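Long-range contact in ATP12 ATPase (Paracoccus denitrificans, PDB 2ZD2), which probably acts as a chaperone in the assembly of F1-ATPase: residues T95-Y100 and E114-L119. The protein carries 1 engineered substitution. Residues are numbered along the deposited sequence; the frame is centred on the assembly and turned at random.
Sequences TDLLSY and EGWDPL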
ATOM      1  N   THR A  95     -13.072   4.892 -10.049  1.00 27.24           N
ATOM      2  CA  THR A  95     -13.993   4.258  -9.101  1.00 27.70           C
ATOM      3  C   THR A  95     -13.483   4.535  -7.694  1.00 26.11           C
ATOM      4  O   THR A  95     -13.553   3.683  -6.807  1.00 28.95           O
ATOM      5  CB  THR A  95     -14.022   2.728  -9.271  1.00 31.08           C
ATOM      6  OG1 THR A  95     -12.783   2.187  -8.808  1.00 35.20           O
ATOM      7  CG2 THR A  95     -14.225   2.339 -10.734  1.00 34.03           C
ATOM      8  N   ASP A  96     -12.969   5.738  -7.507  1.00 21.12           N
ATOM      9  CA  ASP A  96     -12.391   6.155  -6.242  1.00 19.69           C
ATOM     10  C   ASP A  96     -13.423   6.361  -5.125  1.00 18.15           C
ATOM     11  O   ASP A  96     -14.453   7.008  -5.314  1.00 21.46           O
ATOM     12  CB  ASP A  96     -11.591   7.427  -6.480  1.00 16.56           C
ATOM     13  CG  ASP A  96     -10.594   7.699  -5.389  1.00 18.70           C
ATOM     14  OD1 ASP A  96     -11.017   7.909  -4.222  1.00 20.18           O
ATOM     15  OD2 ASP A  96      -9.378   7.701  -5.692  1.00 21.81           O
ATOM     16  N   LEU A  97     -13.136   5.780  -3.962  1.00 15.77           N
ATOM     17  CA  LEU A  97     -14.005   5.877  -2.787  1.00 16.55           C
ATOM     18  C   LEU A  97     -14.412   7.306  -2.464  1.00 15.00           C
ATOM     19  O   LEU A  97     -15.562   7.579  -2.098  1.00 13.63           O
ATOM     20  CB  LEU A  97     -13.272   5.340  -1.554  1.00 11.06           C
ATOM     21  CG  LEU A  97     -14.071   5.368  -0.249  1.00 15.23           C
ATOM     22  CD1 LEU A  97     -15.104   4.250  -0.251  1.00 16.61           C
ATOM     23  CD2 LEU A  97     -13.122   5.212   0.916  1.00 13.38           C
ATOM     24  N   LEU A  98     -13.464   8.225  -2.597  1.00 15.54           N
ATOM     25  CA  LEU A  98     -13.739   9.601  -2.233  1.00 18.24           C
ATOM     26  C   LEU A  98     -14.704  10.301  -3.162  1.00 13.46           C
ATOM     27  O   LEU A  98     -15.207  11.367  -2.830  1.00 17.03           O
ATOM     28  CB  LEU A  98     -12.444  10.413  -2.151  1.00 13.86           C
ATOM     29  CG  LEU A  98     -11.231   9.902  -1.353  1.00 24.82           C
ATOM     30  CD1 LEU A  98     -10.346  11.075  -1.022  1.00 19.12           C
ATOM     31  CD2 LEU A  98     -11.642   9.195  -0.071  1.00 21.49           C
ATOM     32  N   SER A  99     -14.968   9.719  -4.324  1.00 16.50           N
ATOM     33  CA  SER A  99     -15.874  10.375  -5.267  1.00 19.13           C
ATOM     34  C   SER A  99     -17.326   9.934  -5.102  1.00 20.34           C
ATOM     35  O   SER A  99     -18.203  10.454  -5.783  1.00 19.87           O
ATOM     36  CB  SER A  99     -15.433  10.119  -6.713  1.00 19.96           C
ATOM     37  OG  SER A  99     -15.693   8.780  -7.090  1.00 33.10           O
ATOM     38  N   TYR A 100     -17.580   9.022  -4.168  1.00 18.84           N
ATOM     39  CA  TYR A 100     -18.935   8.501  -3.955  1.00 18.25           C
ATOM     40  C   TYR A 100     -19.480   8.826  -2.580  1.00 18.90           C
ATOM     41  O   TYR A 100     -19.080   8.197  -1.604  1.00 22.45           O
ATOM     42  CB  TYR A 100     -18.930   6.985  -4.149  1.00 22.36           C
ATOM     43  CG  TYR A 100     -18.749   6.597  -5.586  1.00 26.33           C
ATOM     44  CD1 TYR A 100     -19.824   6.625  -6.477  1.00 33.00           C
ATOM     45  CD2 TYR A 100     -17.487   6.313  -6.085  1.00 33.83           C
ATOM     46  CE1 TYR A 100     -19.636   6.386  -7.829  1.00 36.49           C
ATOM     47  CE2 TYR A 100     -17.290   6.079  -7.433  1.00 29.77           C
ATOM     48  CZ  TYR A 100     -18.360   6.121  -8.296  1.00 33.27           C
ATOM     49  OH  TYR A 100     -18.128   5.949  -9.643  1.00 41.44           O
ATOM     50  N   GLU A 114     -16.538  16.551   5.269  1.00 24.77           N
ATOM     51  CA  GLU A 114     -15.499  17.139   6.103  1.00 24.95           C
ATOM     52  C   GLU A 114     -14.162  16.403   6.009  1.00 25.58           C
ATOM     53  O   GLU A 114     -13.104  17.023   5.943  1.00 20.72           O
ATOM     54  CB  GLU A 114     -16.002  17.204   7.541  1.00 30.00           C
ATOM     55  CG  GLU A 114     -17.246  18.092   7.684  1.00 38.60           C
ATOM     56  CD  GLU A 114     -17.874  18.026   9.075  1.00 42.67           C
ATOM     57  OE1 GLU A 114     -18.856  18.767   9.320  1.00 45.49           O
ATOM     58  OE2 GLU A 114     -17.385  17.235   9.919  1.00 44.73           O
ATOM     59  N   GLY A 115     -14.206  15.080   5.971  1.00 21.43           N
ATOM     60  CA  GLY A 115     -12.962  14.342   5.878  1.00 19.03           C
ATOM     61  C   GLY A 115     -12.384  14.262   4.479  1.00 17.60           C
ATOM     62  O   GLY A 115     -11.171  14.410   4.306  1.00 19.73           O
ATOM     63  N   TRP A 116     -13.247  14.061   3.479  1.00 18.93           N
ATOM     64  CA  TRP A 116     -12.816  13.891   2.086  1.00 17.19           C
ATOM     65  C   TRP A 116     -12.605  15.102   1.184  1.00 18.09           C
ATOM     66  O   TRP A 116     -11.691  15.123   0.336  1.00 15.94           O
ATOM     67  CB  TRP A 116     -13.780  12.920   1.389  1.00 13.18           C
ATOM     68  CG  TRP A 116     -13.857  11.552   2.068  1.00 20.82           C
ATOM     69  CD1 TRP A 116     -12.978  11.035   2.989  1.00 18.93           C
ATOM     70  CD2 TRP A 116     -14.786  10.500   1.772  1.00 19.65           C
ATOM     71  NE1 TRP A 116     -13.298   9.722   3.269  1.00 17.72           N
ATOM     72  CE2 TRP A 116     -14.403   9.372   2.537  1.00 15.25           C
ATOM     73  CE3 TRP A 116     -15.902  10.397   0.933  1.00 17.93           C
ATOM     74  CZ2 TRP A 116     -15.093   8.162   2.479  1.00 12.20           C
ATOM     75  CZ3 TRP A 116     -16.589   9.175   0.879  1.00 18.39           C
ATOM     76  CH2 TRP A 116     -16.179   8.083   1.650  1.00 16.27           C
ATOM     77  N   ASP A 117     -13.445  16.121   1.333  1.00 18.02           N
ATOM     78  CA  ASP A 117     -13.289  17.298   0.487  1.00 22.15           C
ATOM     79  C   ASP A 117     -11.874  17.849   0.453  1.00 20.82           C
ATOM     80  O   ASP A 117     -11.397  18.279  -0.604  1.00 23.31           O
ATOM     81  CB  ASP A 117     -14.286  18.371   0.905  1.00 20.47           C
ATOM     82  CG  ASP A 117     -15.696  17.998   0.528  1.00 25.69           C
ATOM     83  OD1 ASP A 117     -15.860  16.978  -0.173  1.00 22.15           O
ATOM     84  OD2 ASP A 117     -16.638  18.712   0.922  1.00 24.87           O
ATOM     85  N   PRO A 118     -11.168  17.839   1.603  1.00 23.72           N
ATOM     86  CA  PRO A 118      -9.794  18.347   1.647  1.00 23.80           C
ATOM     87  C   PRO A 118      -8.847  17.521   0.756  1.00 22.67           C
ATOM     88  O   PRO A 118      -7.901  18.048   0.164  1.00 22.77           O
ATOM     89  CB  PRO A 118      -9.442  18.238   3.124  1.00 24.68           C
ATOM     90  CG  PRO A 118     -10.758  18.467   3.792  1.00 24.60           C
ATOM     91  CD  PRO A 118     -11.687  17.635   2.966  1.00 17.03           C
ATOM     92  N   LEU A 119      -9.106  16.219   0.677  1.00 21.27           N
ATOM     93  CA  LEU A 119      -8.292  15.342  -0.153  1.00 18.67           C
ATOM     94  C   LEU A 119      -8.634  15.512  -1.616  1.00 19.51           C
ATOM     95  O   LEU A 119      -7.756  15.404  -2.470  1.00 18.77           O
ATOM     96  CB  LEU A 119      -8.446  13.867   0.266  1.00 23.02           C
ATOM     97  CG  LEU A 119      -7.478  13.392   1.363  1.00 23.30           C
ATOM     98  CD1 LEU A 119      -6.034  13.524   0.859  1.00 22.79           C
ATOM     99  CD2 LEU A 119      -7.673  14.196   2.631  1.00 21.54           C
TER
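Asp-96 O is gripped twice, by Ser-99 N at 2.9 Å and Ser-99 OG at 2.8 Å, and the short 3-10 turn this closes presents Leu-97 and Leu-98 to Trp-116 of helix 106-126. Asp-96 OD1 adds an Asx turn, taking the N-H of Leu-98 on its anti lone pair, and also bonds Ser-174 OG. Leu-98 reaches over the indole: CD2 sits 3.6 Å from the centroid of the five-membered ring, only 3° off its normal, a CH-pi contact. Its chi1 (-49°) sets CG beside the backbone N, and chi2 (-159°) then divides the methyls, CD2 over the indole and CD1 3.6 Å from Leu-119 CB. The side chain of Leu-97 crosses that of Trp-116 at about a right angle, its CD2 meeting the rim 3.9 Å from Trp-116 CZ2, while Leu-97 O comes obliquely to 3.5 Å from Trp-116 CZ3. Tyr-100 O lies in the ring plane, 3.7 Å from Trp-116 CZ3. Trp-116 NE1 is hydrogen-bonded to Leu-194 O, which should limit rotation of the ring. Apolar packing thus joins the loop before strand 100-101 to helix 106-126, the carbonyl of Tyr-100 at the C-H edge probably adding a weak electrostatic attraction.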